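Side-chain contacts in cytochrome P450 (Bacillus megaterium, PDB 5L92), which binds heme and oxidises steroids, probably as a monooxygenase, and is here in complex with corticosterone: residues I255-E260 / E280-Y285; E273-G278 / M365-I370; F382-I387 / Y393-L398. All blocks are in the same frame, centred on the assembly; numbering follows the deposited sequence.

Contact 1 (I255-E260 / E280-Y285)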
ATOM      1  N   ILE A 255       9.903   0.695 -11.700  1.00 23.94           N
ATOM      2  CA  ILE A 255      11.129   0.254 -12.335  1.00 24.26           C
ATOM      3  C   ILE A 255      10.867  -1.025 -13.114  1.00 24.11           C
ATOM      4  O   ILE A 255      11.350  -1.189 -14.242  1.00 23.88           O
ATOM      5  CB  ILE A 255      12.235   0.056 -11.288  1.00 24.84           C
ATOM      6  CG1 ILE A 255      12.620   1.403 -10.625  1.00 25.99           C
ATOM      7  CG2 ILE A 255      13.472  -0.598 -11.887  1.00 25.38           C
ATOM      8  CD1 ILE A 255      13.237   2.337 -11.525  1.00 24.98           C
ATOM      9  N   TYR A 256      10.083  -1.936 -12.536  1.00 23.87           N
ATOM     10  CA  TYR A 256       9.735  -3.160 -13.249  1.00 25.24           C
ATOM     11  C   TYR A 256       9.017  -2.844 -14.553  1.00 25.50           C
ATOM     12  O   TYR A 256       9.330  -3.428 -15.592  1.00 25.63           O
ATOM     13  CB  TYR A 256       8.893  -4.093 -12.379  1.00 25.44           C
ATOM     14  CG  TYR A 256       8.697  -5.428 -13.055  1.00 27.74           C
ATOM     15  CD1 TYR A 256       7.625  -5.643 -13.912  1.00 28.92           C
ATOM     16  CD2 TYR A 256       9.614  -6.448 -12.874  1.00 28.74           C
ATOM     17  CE1 TYR A 256       7.456  -6.848 -14.547  1.00 31.51           C
ATOM     18  CE2 TYR A 256       9.470  -7.630 -13.501  1.00 31.11           C
ATOM     19  CZ  TYR A 256       8.378  -7.837 -14.344  1.00 32.06           C
ATOM     20  OH  TYR A 256       8.239  -9.026 -14.982  1.00 33.84           O
ATOM     21  N   CYS A 257       8.065  -1.916 -14.525  1.00 25.04           N
ATOM     22  CA  CYS A 257       7.307  -1.611 -15.735  1.00 25.59           C
ATOM     23  C   CYS A 257       8.197  -0.970 -16.803  1.00 25.21           C
ATOM     24  O   CYS A 257       8.047  -1.277 -17.997  1.00 26.26           O
ATOM     25  CB  CYS A 257       6.133  -0.689 -15.429  1.00 25.42           C
ATOM     26  SG  CYS A 257       4.704  -1.449 -14.566  1.00 29.56           S
ATOM     27  N   LEU A 258       9.144  -0.102 -16.393  1.00 24.04           N
ATOM     28  CA  LEU A 258       9.993   0.600 -17.346  1.00 24.74           C
ATOM     29  C   LEU A 258      11.023  -0.326 -17.966  1.00 26.08           C
ATOM     30  O   LEU A 258      11.414  -0.133 -19.127  1.00 25.78           O
ATOM     31  CB  LEU A 258      10.671   1.815 -16.679  1.00 24.03           C
ATOM     32  CG  LEU A 258       9.715   2.901 -16.210  1.00 24.49           C
ATOM     33  CD1 LEU A 258      10.454   3.923 -15.390  1.00 23.88           C
ATOM     34  CD2 LEU A 258       8.917   3.596 -17.307  1.00 26.01           C
ATOM     35  N   MET A 259      11.455  -1.338 -17.222  1.00 25.42           N
ATOM     36  CA  MET A 259      12.342  -2.358 -17.751  1.00 26.54           C
ATOM     37  C   MET A 259      11.605  -3.341 -18.652  1.00 27.39           C
ATOM     38  O   MET A 259      12.177  -3.836 -19.632  1.00 27.23           O
ATOM     39  CB  MET A 259      13.022  -3.098 -16.607  1.00 27.14           C
ATOM     40  CG  MET A 259      13.971  -2.199 -15.748  1.00 28.08           C
ATOM     41  SD  MET A 259      15.399  -1.525 -16.603  1.00 28.33           S
ATOM     42  CE  MET A 259      14.740   0.056 -17.093  1.00 27.30           C
ATOM     43  N   GLU A 260      10.358  -3.662 -18.312  1.00 27.02           N
ATOM     44  CA  GLU A 260       9.557  -4.520 -19.169  1.00 29.31           C
ATOM     45  C   GLU A 260       9.345  -3.876 -20.532  1.00 28.77           C
ATOM     46  O   GLU A 260       9.446  -4.553 -21.551  1.00 27.66           O
ATOM     47  CB  GLU A 260       8.208  -4.808 -18.502  1.00 31.31           C
ATOM     48  CG  GLU A 260       7.431  -5.925 -19.135  1.00 39.94           C
ATOM     49  CD  GLU A 260       6.298  -6.416 -18.215  1.00 44.24           C
ATOM     50  OE1 GLU A 260       5.654  -5.584 -17.514  1.00 40.58           O
ATOM     51  OE2 GLU A 260       6.092  -7.639 -18.168  1.00 43.68           O
ATOM     52  N   GLU A 280       1.333   7.471 -12.122  1.00 26.39           N
ATOM     53  CA  GLU A 280      -0.090   7.187 -12.045  1.00 26.86           C
ATOM     54  C   GLU A 280      -0.455   5.962 -12.871  1.00 26.68           C
ATOM     55  O   GLU A 280      -1.381   5.219 -12.507  1.00 24.79           O
ATOM     56  CB  GLU A 280      -0.901   8.399 -12.506  1.00 27.23           C
ATOM     57  CG  GLU A 280      -0.708   9.667 -11.650  1.00 27.11           C
ATOM     58  CD  GLU A 280      -1.031   9.452 -10.152  1.00 28.44           C
ATOM     59  OE1 GLU A 280      -2.163   9.066  -9.799  1.00 29.24           O
ATOM     60  OE2 GLU A 280      -0.146   9.686  -9.329  1.00 28.05           O
ATOM     61  N   GLU A 281       0.258   5.733 -13.975  1.00 26.54           N
ATOM     62  CA  GLU A 281      -0.015   4.570 -14.795  1.00 27.40           C
ATOM     63  C   GLU A 281       0.619   3.307 -14.212  1.00 27.56           C
ATOM     64  O   GLU A 281       0.114   2.230 -14.474  1.00 26.73           O
ATOM     65  CB  GLU A 281       0.406   4.872 -16.254  1.00 29.65           C
ATOM     66  CG  GLU A 281       0.413   3.728 -17.268  1.00 30.51           C
ATOM     67  CD  GLU A 281      -0.965   3.303 -17.630  1.00 31.45           C
ATOM     68  OE1 GLU A 281      -1.879   3.655 -16.874  1.00 35.49           O
ATOM     69  OE2 GLU A 281      -1.153   2.670 -18.671  1.00 29.77           O
ATOM     70  N   VAL A 282       1.634   3.390 -13.356  1.00 26.41           N
ATOM     71  CA  VAL A 282       1.974   2.209 -12.556  1.00 26.40           C
ATOM     72  C   VAL A 282       0.897   1.938 -11.504  1.00 25.20           C
ATOM     73  O   VAL A 282       0.466   0.792 -11.324  1.00 23.82           O
ATOM     74  CB  VAL A 282       3.355   2.350 -11.914  1.00 26.29           C
ATOM     75  CG1 VAL A 282       3.693   1.081 -11.157  1.00 24.46           C
ATOM     76  CG2 VAL A 282       4.419   2.632 -12.978  1.00 26.24           C
ATOM     77  N   LEU A 283       0.436   2.982 -10.798  1.00 25.40           N
ATOM     78  CA  LEU A 283      -0.644   2.780  -9.833  1.00 25.20           C
ATOM     79  C   LEU A 283      -1.837   2.060 -10.451  1.00 24.71           C
ATOM     80  O   LEU A 283      -2.569   1.347  -9.753  1.00 24.15           O
ATOM     81  CB  LEU A 283      -1.114   4.124  -9.268  1.00 25.10           C
ATOM     82  CG  LEU A 283      -0.103   4.708  -8.287  1.00 25.57           C
ATOM     83  CD1 LEU A 283      -0.334   6.202  -8.078  1.00 26.42           C
ATOM     84  CD2 LEU A 283      -0.167   3.943  -6.941  1.00 25.19           C
ATOM     85  N   ARG A 284      -2.070   2.260 -11.735  1.00 24.33           N
ATOM     86  CA  ARG A 284      -3.167   1.582 -12.437  1.00 25.50           C
ATOM     87  C   ARG A 284      -2.774   0.164 -12.849  1.00 24.21           C
ATOM     88  O   ARG A 284      -3.542  -0.789 -12.654  1.00 23.31           O
ATOM     89  CB  ARG A 284      -3.562   2.396 -13.692  1.00 25.73           C
ATOM     90  CG  ARG A 284      -4.885   1.944 -14.318  1.00 26.21           C
ATOM     91  CD  ARG A 284      -5.090   2.322 -15.823  1.00 27.00           C
ATOM     92  NE  ARG A 284      -4.048   1.837 -16.745  1.00 27.75           N
ATOM     93  CZ  ARG A 284      -4.158   0.773 -17.543  1.00 28.61           C
ATOM     94  NH1 ARG A 284      -5.250   0.029 -17.561  1.00 28.16           N
ATOM     95  NH2 ARG A 284      -3.155   0.436 -18.325  1.00 28.28           N
ATOM     96  N   TYR A 285      -1.580   0.018 -13.438  1.00 23.75           N
ATOM     97  CA  TYR A 285      -1.161  -1.176 -14.169  1.00 25.48           C
ATOM     98  C   TYR A 285      -0.576  -2.250 -13.257  1.00 24.70           C
ATOM     99  O   TYR A 285      -0.810  -3.440 -13.482  1.00 23.22           O
ATOM    100  CB  TYR A 285      -0.140  -0.768 -15.251  1.00 25.79           C
ATOM    101  CG  TYR A 285       0.101  -1.797 -16.331  1.00 26.66           C
ATOM    102  CD1 TYR A 285      -0.801  -1.980 -17.381  1.00 27.56           C
ATOM    103  CD2 TYR A 285       1.230  -2.575 -16.306  1.00 27.77           C
ATOM    104  CE1 TYR A 285      -0.549  -2.929 -18.370  1.00 28.29           C
ATOM    105  CE2 TYR A 285       1.494  -3.488 -17.274  1.00 28.36           C
ATOM    106  CZ  TYR A 285       0.612  -3.677 -18.301  1.00 28.85           C
ATOM    107  OH  TYR A 285       0.912  -4.622 -19.234  1.00 28.85           O
TER
HETATM  108  O   HOH W   1       2.978  -6.132 -18.784  1.00 35.02           O

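Contact 2 (E273-G278 / M365-I370)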
ATOM      1  N   GLU A 273       9.072  15.524 -17.865  1.00 39.03           N
ATOM      2  CA  GLU A 273       7.812  15.956 -17.278  1.00 39.65           C
ATOM      3  C   GLU A 273       6.749  14.852 -17.249  1.00 37.68           C
ATOM      4  O   GLU A 273       5.723  15.025 -16.578  1.00 35.93           O
ATOM      5  CB  GLU A 273       7.289  17.195 -18.036  1.00 40.90           C
ATOM      6  CG  GLU A 273       6.682  16.932 -19.415  1.00 45.19           C
ATOM      7  CD  GLU A 273       7.704  16.754 -20.561  1.00 46.15           C
ATOM      8  OE1 GLU A 273       8.944  16.777 -20.342  1.00 42.35           O
ATOM      9  OE2 GLU A 273       7.230  16.572 -21.712  1.00 53.19           O
ATOM     10  N   LEU A 274       6.939  13.734 -17.955  1.00 36.46           N
ATOM     11  CA  LEU A 274       5.951  12.658 -17.889  1.00 34.51           C
ATOM     12  C   LEU A 274       6.091  11.764 -16.656  1.00 32.00           C
ATOM     13  O   LEU A 274       5.291  10.830 -16.521  1.00 29.29           O
ATOM     14  CB  LEU A 274       6.023  11.776 -19.129  1.00 35.62           C
ATOM     15  CG  LEU A 274       5.557  12.414 -20.454  1.00 39.84           C
ATOM     16  CD1 LEU A 274       5.603  11.401 -21.559  1.00 38.85           C
ATOM     17  CD2 LEU A 274       4.168  13.008 -20.382  1.00 39.15           C
ATOM     18  N   LEU A 275       7.080  12.004 -15.773  1.00 31.40           N
ATOM     19  CA  LEU A 275       7.299  11.092 -14.653  1.00 31.48           C
ATOM     20  C   LEU A 275       6.059  10.991 -13.770  1.00 29.49           C
ATOM     21  O   LEU A 275       5.590   9.862 -13.565  1.00 27.96           O
ATOM     22  CB  LEU A 275       8.546  11.484 -13.849  1.00 30.98           C
ATOM     23  CG  LEU A 275       8.838  10.556 -12.647  1.00 30.98           C
ATOM     24  CD1 LEU A 275       8.875   9.068 -13.017  1.00 28.98           C
ATOM     25  CD2 LEU A 275      10.127  10.916 -11.979  1.00 31.61           C
ATOM     26  N   PRO A 276       5.429  12.094 -13.309  1.00 29.25           N
ATOM     27  CA  PRO A 276       4.175  11.951 -12.528  1.00 30.02           C
ATOM     28  C   PRO A 276       3.086  11.143 -13.219  1.00 29.28           C
ATOM     29  O   PRO A 276       2.473  10.291 -12.579  1.00 27.56           O
ATOM     30  CB  PRO A 276       3.724  13.407 -12.290  1.00 29.95           C
ATOM     31  CG  PRO A 276       4.951  14.219 -12.394  1.00 32.35           C
ATOM     32  CD  PRO A 276       5.873  13.504 -13.379  1.00 32.15           C
ATOM     33  N   SER A 277       2.828  11.384 -14.506  1.00 28.68           N
ATOM     34  CA  SER A 277       1.811  10.631 -15.236  1.00 28.90           C
ATOM     35  C   SER A 277       2.184   9.161 -15.342  1.00 27.91           C
ATOM     36  O   SER A 277       1.316   8.280 -15.277  1.00 27.09           O
ATOM     37  CB  SER A 277       1.627  11.246 -16.633  1.00 31.88           C
ATOM     38  OG  SER A 277       0.645  10.561 -17.389  1.00 30.83           O
ATOM     39  N   GLY A 278       3.466   8.880 -15.511  1.00 27.42           N
ATOM     40  CA  GLY A 278       3.930   7.500 -15.551  1.00 28.41           C
ATOM     41  C   GLY A 278       3.737   6.795 -14.219  1.00 26.76           C
ATOM     42  O   GLY A 278       3.396   5.612 -14.179  1.00 26.09           O
ATOM     43  N   MET A 365      12.391   9.803  -5.701  1.00 29.13           N
ATOM     44  CA  MET A 365      13.307   8.672  -5.827  1.00 30.06           C
ATOM     45  C   MET A 365      13.444   8.239  -7.291  1.00 30.10           C
ATOM     46  O   MET A 365      14.536   7.931  -7.764  1.00 29.99           O
ATOM     47  CB  MET A 365      12.827   7.524  -4.957  1.00 30.43           C
ATOM     48  CG  MET A 365      13.538   6.198  -5.140  1.00 32.35           C
ATOM     49  SD  MET A 365      15.288   6.204  -4.791  1.00 43.99           S
ATOM     50  CE  MET A 365      15.264   5.893  -3.013  1.00 37.51           C
ATOM     51  N   LEU A 366      12.348   8.174  -8.011  1.00 30.18           N
ATOM     52  CA  LEU A 366      12.435   7.637  -9.364  1.00 30.38           C
ATOM     53  C   LEU A 366      13.163   8.598 -10.303  1.00 30.67           C
ATOM     54  O   LEU A 366      13.965   8.154 -11.129  1.00 30.88           O
ATOM     55  CB  LEU A 366      11.057   7.313  -9.887  1.00 28.45           C
ATOM     56  CG  LEU A 366      10.424   6.065  -9.248  1.00 27.86           C
ATOM     57  CD1 LEU A 366       8.950   6.022  -9.531  1.00 27.87           C
ATOM     58  CD2 LEU A 366      11.108   4.797  -9.689  1.00 26.81           C
ATOM     59  N   ALA A 367      12.930   9.911 -10.159  1.00 30.45           N
ATOM     60  CA  ALA A 367      13.572  10.898 -11.030  1.00 32.17           C
ATOM     61  C   ALA A 367      15.080  10.837 -10.870  1.00 32.39           C
ATOM     62  O   ALA A 367      15.834  10.943 -11.845  1.00 32.48           O
ATOM     63  CB  ALA A 367      13.058  12.303 -10.708  1.00 33.60           C
ATOM     64  N   GLU A 368      15.536  10.616  -9.646  1.00 32.65           N
ATOM     65  CA  GLU A 368      16.963  10.566  -9.392  1.00 35.09           C
ATOM     66  C   GLU A 368      17.548   9.264  -9.920  1.00 35.45           C
ATOM     67  O   GLU A 368      18.608   9.260 -10.545  1.00 35.66           O
ATOM     68  CB  GLU A 368      17.208  10.742  -7.901  1.00 35.93           C
ATOM     69  CG  GLU A 368      18.632  10.828  -7.510  1.00 41.25           C
ATOM     70  CD  GLU A 368      19.303  12.088  -8.016  1.00 45.26           C
ATOM     71  OE1 GLU A 368      18.605  13.105  -8.219  1.00 46.35           O
ATOM     72  OE2 GLU A 368      20.533  12.055  -8.220  1.00 47.82           O
ATOM     73  N   LEU A 369      16.856   8.149  -9.707  1.00 34.04           N
ATOM     74  CA  LEU A 369      17.313   6.898 -10.297  1.00 34.39           C
ATOM     75  C   LEU A 369      17.470   7.020 -11.803  1.00 34.72           C
ATOM     76  O   LEU A 369      18.468   6.569 -12.386  1.00 35.19           O
ATOM     77  CB  LEU A 369      16.323   5.788  -9.979  1.00 33.86           C
ATOM     78  CG  LEU A 369      16.653   4.882  -8.830  1.00 36.58           C
ATOM     79  CD1 LEU A 369      15.532   3.870  -8.765  1.00 33.79           C
ATOM     80  CD2 LEU A 369      18.007   4.234  -9.047  1.00 37.58           C
ATOM     81  N   ILE A 370      16.450   7.560 -12.462  1.00 33.54           N
ATOM     82  CA  ILE A 370      16.460   7.620 -13.913  1.00 34.14           C
ATOM     83  C   ILE A 370      17.535   8.586 -14.388  1.00 34.80           C
ATOM     84  O   ILE A 370      18.191   8.351 -15.406  1.00 34.43           O
ATOM     85  CB  ILE A 370      15.059   8.005 -14.430  1.00 33.26           C
ATOM     86  CG1 ILE A 370      14.069   6.884 -14.113  1.00 33.01           C
ATOM     87  CG2 ILE A 370      15.098   8.287 -15.907  1.00 34.92           C
ATOM     88  CD1 ILE A 370      12.635   7.344 -14.196  1.00 35.82           C
TER

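Contact 3 (F382-I387 / Y393-L398)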
ATOM      1  N   PHE A 382      18.929 -11.254 -11.923  1.00 31.93           N
ATOM      2  CA  PHE A 382      17.542 -11.006 -11.689  1.00 32.30           C
ATOM      3  C   PHE A 382      16.689 -12.243 -11.726  1.00 34.06           C
ATOM      4  O   PHE A 382      16.829 -13.057 -12.570  1.00 33.52           O
ATOM      5  CB  PHE A 382      16.977  -9.980 -12.663  1.00 30.77           C
ATOM      6  CG  PHE A 382      15.491  -9.828 -12.578  1.00 30.54           C
ATOM      7  CD1 PHE A 382      14.699 -10.708 -13.233  1.00 31.31           C
ATOM      8  CD2 PHE A 382      14.914  -8.865 -11.820  1.00 30.56           C
ATOM      9  CE1 PHE A 382      13.357 -10.635 -13.154  1.00 31.10           C
ATOM     10  CE2 PHE A 382      13.561  -8.789 -11.718  1.00 31.02           C
ATOM     11  CZ  PHE A 382      12.781  -9.668 -12.401  1.00 31.15           C
ATOM     12  N   GLU A 383      15.777 -12.309 -10.781  1.00 34.04           N
ATOM     13  CA  GLU A 383      14.790 -13.360 -10.681  1.00 35.00           C
ATOM     14  C   GLU A 383      13.508 -12.727 -10.197  1.00 34.25           C
ATOM     15  O   GLU A 383      13.555 -11.926  -9.340  1.00 32.92           O
ATOM     16  CB  GLU A 383      15.193 -14.436  -9.696  1.00 39.32           C
ATOM     17  CG  GLU A 383      16.021 -15.580 -10.209  1.00 45.82           C
ATOM     18  CD  GLU A 383      16.717 -16.330  -9.092  1.00 59.27           C
ATOM     19  OE1 GLU A 383      16.034 -16.801  -8.177  1.00 62.37           O
ATOM     20  OE2 GLU A 383      17.951 -16.429  -9.089  1.00 68.20           O
ATOM     21  N   LEU A 384      12.380 -13.126 -10.751  1.00 32.92           N
ATOM     22  CA  LEU A 384      11.060 -12.634 -10.367  1.00 32.42           C
ATOM     23  C   LEU A 384      10.647 -13.300  -9.050  1.00 33.41           C
ATOM     24  O   LEU A 384      10.476 -14.528  -8.983  1.00 34.93           O
ATOM     25  CB  LEU A 384      10.052 -12.921 -11.483  1.00 32.29           C
ATOM     26  CG  LEU A 384       8.662 -12.352 -11.270  1.00 33.19           C
ATOM     27  CD1 LEU A 384       8.661 -10.860 -11.486  1.00 32.37           C
ATOM     28  CD2 LEU A 384       7.631 -13.047 -12.151  1.00 38.56           C
ATOM     29  N   LYS A 385      10.490 -12.506  -7.996  1.00 31.34           N
ATOM     30  CA  LYS A 385      10.132 -13.033  -6.672  1.00 32.80           C
ATOM     31  C   LYS A 385       8.984 -12.226  -6.084  1.00 31.73           C
ATOM     32  O   LYS A 385       9.203 -11.343  -5.243  1.00 30.99           O
ATOM     33  CB  LYS A 385      11.335 -13.038  -5.730  1.00 34.65           C
ATOM     34  CG  LYS A 385      12.539 -13.764  -6.302  1.00 36.27           C
ATOM     35  CD  LYS A 385      13.580 -13.947  -5.236  1.00 39.99           C
ATOM     36  CE  LYS A 385      14.863 -14.492  -5.781  1.00 43.23           C
ATOM     37  NZ  LYS A 385      15.967 -14.273  -4.806  1.00 47.51           N
ATOM     38  N   PRO A 386       7.743 -12.545  -6.464  1.00 31.27           N
ATOM     39  CA  PRO A 386       6.592 -11.801  -5.944  1.00 31.73           C
ATOM     40  C   PRO A 386       6.411 -11.994  -4.449  1.00 31.72           C
ATOM     41  O   PRO A 386       6.585 -13.086  -3.919  1.00 31.35           O
ATOM     42  CB  PRO A 386       5.405 -12.386  -6.709  1.00 32.57           C
ATOM     43  CG  PRO A 386       5.991 -13.265  -7.770  1.00 35.80           C
ATOM     44  CD  PRO A 386       7.323 -13.685  -7.290  1.00 34.80           C
ATOM     45  N   ILE A 387       6.009 -10.920  -3.776  1.00 31.60           N
ATOM     46  CA  ILE A 387       5.672 -11.033  -2.364  1.00 32.06           C
ATOM     47  C   ILE A 387       4.511 -12.015  -2.195  1.00 32.05           C
ATOM     48  O   ILE A 387       3.549 -12.014  -2.975  1.00 30.84           O
ATOM     49  CB  ILE A 387       5.325  -9.653  -1.794  1.00 32.31           C
ATOM     50  CG1 ILE A 387       6.552  -8.717  -1.881  1.00 30.91           C
ATOM     51  CG2 ILE A 387       4.855  -9.802  -0.326  1.00 31.81           C
ATOM     52  CD1 ILE A 387       6.234  -7.193  -1.980  1.00 29.88           C
ATOM     53  N   TYR A 393       1.042  -6.130  -3.328  1.00 27.18           N
ATOM     54  CA  TYR A 393       1.383  -6.657  -4.638  1.00 27.34           C
ATOM     55  C   TYR A 393       2.730  -6.051  -5.044  1.00 25.92           C
ATOM     56  O   TYR A 393       2.859  -4.835  -5.214  1.00 24.17           O
ATOM     57  CB  TYR A 393       0.271  -6.336  -5.636  1.00 25.94           C
ATOM     58  CG  TYR A 393       0.665  -6.640  -7.065  1.00 25.89           C
ATOM     59  CD1 TYR A 393       0.498  -7.908  -7.592  1.00 26.86           C
ATOM     60  CD2 TYR A 393       1.213  -5.664  -7.883  1.00 25.34           C
ATOM     61  CE1 TYR A 393       0.863  -8.205  -8.926  1.00 27.23           C
ATOM     62  CE2 TYR A 393       1.573  -5.947  -9.218  1.00 26.48           C
ATOM     63  CZ  TYR A 393       1.389  -7.222  -9.722  1.00 27.86           C
ATOM     64  OH  TYR A 393       1.777  -7.497 -11.023  1.00 28.92           O
ATOM     65  N   GLY A 394       3.758  -6.874  -5.123  1.00 26.04           N
ATOM     66  CA  GLY A 394       5.063  -6.319  -5.393  1.00 26.18           C
ATOM     67  C   GLY A 394       6.089  -7.415  -5.442  1.00 28.03           C
ATOM     68  O   GLY A 394       5.762  -8.601  -5.379  1.00 27.67           O
ATOM     69  N   LEU A 395       7.336  -6.995  -5.561  1.00 27.83           N
ATOM     70  CA  LEU A 395       8.462  -7.910  -5.607  1.00 28.75           C
ATOM     71  C   LEU A 395       9.294  -7.813  -4.338  1.00 29.07           C
ATOM     72  O   LEU A 395       9.446  -6.748  -3.761  1.00 27.82           O
ATOM     73  CB  LEU A 395       9.324  -7.606  -6.816  1.00 26.80           C
ATOM     74  CG  LEU A 395       8.549  -7.646  -8.122  1.00 28.00           C
ATOM     75  CD1 LEU A 395       9.487  -7.240  -9.241  1.00 29.36           C
ATOM     76  CD2 LEU A 395       7.956  -9.047  -8.395  1.00 30.03           C
ATOM     77  N   LYS A 396       9.878  -8.938  -3.949  1.00 29.81           N
ATOM     78  CA  LYS A 396      10.736  -8.983  -2.774  1.00 31.23           C
ATOM     79  C   LYS A 396      12.143  -8.472  -3.054  1.00 30.22           C
ATOM     80  O   LYS A 396      12.831  -8.024  -2.124  1.00 28.78           O
ATOM     81  CB  LYS A 396      10.808 -10.413  -2.261  1.00 33.63           C
ATOM     82  CG  LYS A 396       9.397 -11.017  -1.929  1.00 35.11           C
ATOM     83  CD  LYS A 396       9.424 -12.522  -1.757  1.00 41.51           C
ATOM     84  CE  LYS A 396      10.437 -12.955  -0.725  1.00 47.66           C
ATOM     85  NZ  LYS A 396      10.333 -12.167   0.539  1.00 52.12           N
ATOM     86  N   GLU A 397      12.595  -8.572  -4.305  1.00 30.39           N
ATOM     87  CA  GLU A 397      13.888  -8.055  -4.726  1.00 30.34           C
ATOM     88  C   GLU A 397      13.762  -7.638  -6.191  1.00 29.64           C
ATOM     89  O   GLU A 397      12.841  -8.051  -6.892  1.00 28.59           O
ATOM     90  CB  GLU A 397      15.016  -9.083  -4.510  1.00 33.22           C
ATOM     91  CG  GLU A 397      14.913 -10.393  -5.309  1.00 39.29           C
ATOM     92  CD  GLU A 397      16.311 -11.044  -5.576  1.00 44.75           C
ATOM     93  OE1 GLU A 397      17.088 -11.226  -4.605  1.00 41.69           O
ATOM     94  OE2 GLU A 397      16.633 -11.341  -6.765  1.00 39.74           O
ATOM     95  N   LEU A 398      14.679  -6.784  -6.644  1.00 28.76           N
ATOM     96  CA  LEU A 398      14.653  -6.345  -8.040  1.00 27.77           C
ATOM     97  C   LEU A 398      16.083  -5.950  -8.428  1.00 27.96           C
ATOM     98  O   LEU A 398      16.491  -4.796  -8.271  1.00 28.01           O
ATOM     99  CB  LEU A 398      13.652  -5.214  -8.218  1.00 28.66           C
ATOM    100  CG  LEU A 398      13.492  -4.573  -9.601  1.00 27.89           C
ATOM    101  CD1 LEU A 398      13.285  -5.568 -10.661  1.00 28.57           C
ATOM    102  CD2 LEU A 398      12.323  -3.649  -9.611  1.00 26.51           C
TER
HETATM  103  O   HOH W   2      11.659  -9.979  -8.532  1.00 29.32           O
HETATM  104  O   HOH W   3      15.656  -9.751  -8.891  1.00 30.96           O
HETATM  105  O   HOH W   4       2.417  -9.703  -3.941  1.00 28.54           O

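Contact 1 (I255-E260 / E280-Y285)
Cys257 reaches across from helix 247-260 and meets two side chains of helix 275-285. Its SG sits 4.0 Å from CD2 of Tyr285, approaching the ring obliquely, and the ring centroid is 5.3 Å from the same sulfur. This is a loose sulfur-aromatic contact. SG also touches the Val282 side chain at its CG1 methyl, 4.4 Å away. The sulfur is put there by a chi1 of -74°, which sets SG anti to Cys257's own carbonyl carbon, pointing it into the interval between the two helices. On the Tyr285 side, CG is anti to the backbone N (chi1 -164°), and the hydroxyl at the far end of the ring comes near Glu260. There a water lies in the plane of the ring, 2.6 Å from Tyr285 OH, and donates a weak hydrogen bond to Glu260 OE1. Arg286 makes a salt bridge to that same carboxylate oxygen.

The helix carrying Tyr285 is the K helix of the P450 fold, packed here on the C-terminal part of the fold's long central helix, and it bears the family's ExxR motif in Glu281 and Arg284. Arg284 grips Glu281 side-on: NE is 2.8 Å from OE1, in the guanidinium plane, while NH2 meets OE2 at 3.0 Å from above the carboxylate plane. Arg337 completes the Glu-Arg-Arg triad through a salt bridge to Glu281 OE2. Further out, Arg322 lies on the Tyr285 ring as a cation-pi partner and also bonds the Tyr285 carbonyl, while Val282 continues onto Asn253 and Thr254 one turn back along helix 247-260.

Contact 2 (E273-G278 / M365-I370)
Leu275 bridges to Leu366, Ala367 and Ile370 with its two end methyls. Its CB leaves the first turn of helix 275-285 toward helix 355-372 but stops short of contact; the nearest backbones here are those of Leu275 and Ala367, with CA atoms 7.2 Å apart. CG stands anti to the backbone N (chi1 -180°), and this straight departure carries the branch point across the interval. CG itself remains further from the other helix than its methyls do, and from it they fan out to different targets. CD2 goes deeper toward the backbone of the opposite helix: it lies 3.5 Å from CB of Ala367, tighter than a usual carbon-carbon contact, and also 3.5 Å from the backbone N of Ala367. The peptide carbon of Leu366 is 4.2 Å from this methyl. CD1, the other branch, touches two side chains, 4.2 Å from CB of Leu366 and 4.3 Å from CD1 of Ile370. The Leu275 and Leu366 side chains cross at about a right angle.

In P450 terms this joins the start of the K helix to the L helix, which follows the loop bearing the heme ligand Cys352. The side chain of Leu366 is about 10 Å from the heme, and it also packs against Ile251, Thr254 and Ile255 of helix 247-260. Ile370 packs on Leu268 and Lys269 of helix 262-270.

No hydrogen bond or salt bridge crosses between the two segments. What holds them is shape and dispersion, with one methyl of the leucine fork set tightly against a small alanine and the other against larger aliphatic groups, so the fit depends on the positions of a few methyls rather than on directional bonds.

Contact 3 (F382-I387 / Y393-L398)
Two backbone hydrogen bonds, both 2.8 Å, bind Lys396 N to Lys385 O and Ile387 N to Gly394 O. They flank Pro386 and Leu395, a non-hydrogen-bonded antiparallel pair, so the proline, which has no N-H, costs the pair no cross-chain bond. A salt bridge joins Lys385 NZ to Glu397 OE1 at 3.3 Å, with the lysine chain extended beyond CG so that its CD runs past Glu397 CG. Water 2 stitches Glu383 O, Lys385 N and Glu397 O, and water 3 donates to Glu397 OE2 while accepting from Glu383 N. A glutamine in place of Glu397 would probably leave the Lys385 ammonium without its charged mate.

Packing follows. Leu398 CD1 meets the Phe382 ring at its edge, 3.4 Å from CE2, and Leu384 CD1 touches Leu395 CD2. Ile387 CG1 lies against Lys396 CG, and Ile387 CD1 abuts the Gly394 backbone.

This is the hairpin near the C terminus of the P450 fold, whose turn carries Phe391 of the corticosterone pocket. Its few direct backbone bonds are supplemented by waters and one ion pair, so the two arms are held partly by direct bonds and partly through water.

In the fold
Coming from the N terminus, helix 247-260 supplies the first half of contact 1, and the chain turns through helix 262-270 before helix 275-285 opens contact 2 at its start and then closes contact 1 further on. Contact 2 closes only much later, on helix 355-372, past the heme-ligand loop, so contacts 1 and 2 cross. They also touch: Ile255 CD1 is 3.7 Å from Leu366 CD2. Contact 3 opens after both have closed and folds a short hairpin back on itself between strands 377-378 and 399-401. It meets contact 1 where Tyr256 packs on Leu384 and Leu395, placing helix 247-260 between the hairpin and the other helices.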